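Local coordinates for protein angiotensin-converting enzyme (Anopheles gambiae, PDB 6S1Y) that is a zinc metallopeptidase of the angiotensin-converting enzyme family that probably trims dipeptides from peptide C-termini, at residues A[90-95]-A[195-200]. Sequence-based numbering, arbitrary orientation.
Sequences LAKLGY and LNEYDD
Lys92 reaches Glu197 in a long surface salt bridge, NZ to OE2 at 3.7 Å, within the mainly helical fold of the angiotensin-converting enzyme family. It joins the loop between helices 81-90 and 100-119 to the C-terminal end of helix 190-196 and the turn there. The gap is wide: the CA atoms of Lys92 and Glu197 are 11.1 Å apart; the lysine chain spans about half of that, and Glu197 reaches in from the other side. The lysine CG stands anti to the backbone N (chi1 -170°), and the chain stays extended until a bend at chi3 (54°) turns its last part. CE also comes near the acid, 3.9 Å from Glu197 OE2, so that OE2, and not OE1, is the oxygen that meets both NZ and CE. Such a separation suggests a loose electrostatic pairing. The amide of Asn196 approaches Lys92 from the opposite direction, but what it presents is ND2, 4.2 Å from NZ; both nitrogens are donors, and the pair lies close without hydrogen bonding.

Behind this first shell, Asn196 and Glu197 are the first two residues of a type I turn that runs to Asp199. Farther out, Tyr95 OH hydrogen-bonds Asn178 and Asp491, while the Tyr198 ring stacks with Phe203 and its OH is hydrogen-bonded to Glu493 OE2. The turn itself is closed by Asp199 N donating to Asn196 O at 3.0 Å, with Asp199 at positive phi.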
loop_
_atom_site.group_PDB
_atom_site.type_symbol
_atom_site.label_atom_id
_atom_site.label_comp_id
_atom_site.label_asym_id
_atom_site.label_seq_id
_atom_site.Cartn_x
_atom_site.Cartn_y
_atom_site.Cartn_z
ATOM N N LEU A 90 18.990 15.855 5.898
ATOM C CA LEU A 90 19.961 15.862 4.813
ATOM C C LEU A 90 21.128 14.942 5.107
ATOM O O LEU A 90 21.764 14.436 4.182
ATOM C CB LEU A 90 20.463 17.278 4.570
ATOM C CG LEU A 90 19.582 18.107 3.646
ATOM C CD1 LEU A 90 19.941 19.574 3.763
ATOM C CD2 LEU A 90 19.729 17.618 2.206
ATOM N N ALA A 91 21.421 14.710 6.377
ATOM C CA ALA A 91 22.540 13.863 6.758
ATOM C C ALA A 91 22.179 12.386 6.839
ATOM O O ALA A 91 23.068 11.557 7.095
ATOM C CB ALA A 91 23.101 14.322 8.108
ATOM N N LYS A 92 20.911 12.030 6.635
ATOM C CA LYS A 92 20.489 10.632 6.716
ATOM C C LYS A 92 20.837 9.930 5.410
ATOM O O LYS A 92 20.269 10.236 4.361
ATOM C CB LYS A 92 18.998 10.550 7.007
ATOM C CG LYS A 92 18.523 9.155 7.332
ATOM C CD LYS A 92 17.303 9.172 8.251
ATOM C CE LYS A 92 16.162 10.020 7.695
ATOM N NZ LYS A 92 15.144 10.319 8.746
ATOM N N LEU A 93 21.758 8.973 5.475
ATOM C CA LEU A 93 22.309 8.366 4.270
ATOM C C LEU A 93 21.537 7.137 3.811
ATOM O O LEU A 93 21.390 6.920 2.603
ATOM C CB LEU A 93 23.769 7.965 4.500
ATOM C CG LEU A 93 24.786 9.071 4.778
ATOM C CD1 LEU A 93 26.150 8.450 4.995
ATOM C CD2 LEU A 93 24.825 10.047 3.635
ATOM N N GLY A 94 21.068 6.313 4.756
ATOM C CA GLY A 94 20.481 5.039 4.380
ATOM C C GLY A 94 21.489 4.192 3.631
ATOM O O GLY A 94 22.657 4.058 4.029
ATOM N N TYR A 95 21.042 3.627 2.509
ATOM C CA TYR A 95 21.897 2.736 1.735
ATOM C C TYR A 95 23.154 3.445 1.247
ATOM O O TYR A 95 24.200 2.808 1.058
ATOM C CB TYR A 95 21.132 2.168 0.539
ATOM C CG TYR A 95 20.062 1.148 0.896
ATOM C CD1 TYR A 95 19.930 0.671 2.192
ATOM C CD2 TYR A 95 19.187 0.668 -0.074
ATOM C CE1 TYR A 95 18.968 -0.240 2.514
ATOM C CE2 TYR A 95 18.210 -0.259 0.238
ATOM C CZ TYR A 95 18.107 -0.714 1.535
ATOM O OH TYR A 95 17.135 -1.643 1.872
ATOM N N LEU A 195 11.528 1.252 11.215
ATOM C CA LEU A 195 10.720 1.776 12.317
ATOM C C LEU A 195 11.127 3.200 12.684
ATOM O O LEU A 195 10.300 3.975 13.179
ATOM C CB LEU A 195 10.818 0.844 13.527
ATOM C CG LEU A 195 9.869 -0.358 13.429
ATOM C CD1 LEU A 195 10.289 -1.469 14.402
ATOM C CD2 LEU A 195 8.423 0.057 13.680
ATOM N N ASN A 196 12.382 3.572 12.426
ATOM C CA ASN A 196 12.817 4.928 12.731
ATOM C C ASN A 196 11.995 5.985 11.999
ATOM O O ASN A 196 11.782 7.072 12.537
ATOM C CB ASN A 196 14.296 5.086 12.386
ATOM C CG ASN A 196 14.758 6.513 12.516
ATOM O OD1 ASN A 196 14.681 7.098 13.593
ATOM N ND2 ASN A 196 15.234 7.084 11.418
ATOM N N GLU A 197 11.519 5.684 10.784
ATOM C CA GLU A 197 10.716 6.629 10.013
ATOM C C GLU A 197 9.444 7.071 10.727
ATOM O O GLU A 197 8.841 8.057 10.312
ATOM C CB GLU A 197 10.339 6.016 8.659
ATOM C CG GLU A 197 11.534 5.778 7.741
ATOM C CD GLU A 197 12.247 7.084 7.379
ATOM O OE1 GLU A 197 11.620 7.947 6.731
ATOM O OE2 GLU A 197 13.422 7.252 7.765
ATOM N N TYR A 198 9.017 6.375 11.783
ATOM C CA TYR A 198 7.804 6.737 12.509
ATOM C C TYR A 198 8.103 7.473 13.804
ATOM O O TYR A 198 7.168 7.924 14.482
ATOM C CB TYR A 198 6.965 5.481 12.787
ATOM C CG TYR A 198 6.501 4.824 11.493
ATOM C CD1 TYR A 198 5.316 5.211 10.876
ATOM C CD2 TYR A 198 7.267 3.837 10.880
ATOM C CE1 TYR A 198 4.905 4.632 9.693
ATOM C CE2 TYR A 198 6.859 3.248 9.696
ATOM C CZ TYR A 198 5.683 3.653 9.111
ATOM O OH TYR A 198 5.299 3.054 7.939
ATOM N N ASP A 199 9.375 7.589 14.164
ATOM C CA ASP A 199 9.834 8.515 15.192
ATOM C C ASP A 199 9.075 8.328 16.504
ATOM O O ASP A 199 8.437 9.239 17.031
ATOM C CB ASP A 199 9.716 9.953 14.673
ATOM C CG ASP A 199 10.353 10.957 15.607
ATOM O OD1 ASP A 199 11.418 10.624 16.192
ATOM O OD2 ASP A 199 9.785 12.067 15.753
ATOM N N ASP A 200 9.170 7.119 17.047
ATOM C CA ASP A 200 8.485 6.798 18.296
ATOM C C ASP A 200 8.916 5.415 18.755
ATOM O O ASP A 200 8.620 4.411 18.092
ATOM C CB ASP A 200 6.969 6.874 18.119
ATOM C CG ASP A 200 6.209 6.726 19.443
ATOM O OD1 ASP A 200 6.689 6.008 20.368
ATOM O OD2 ASP A 200 5.111 7.316 19.546
#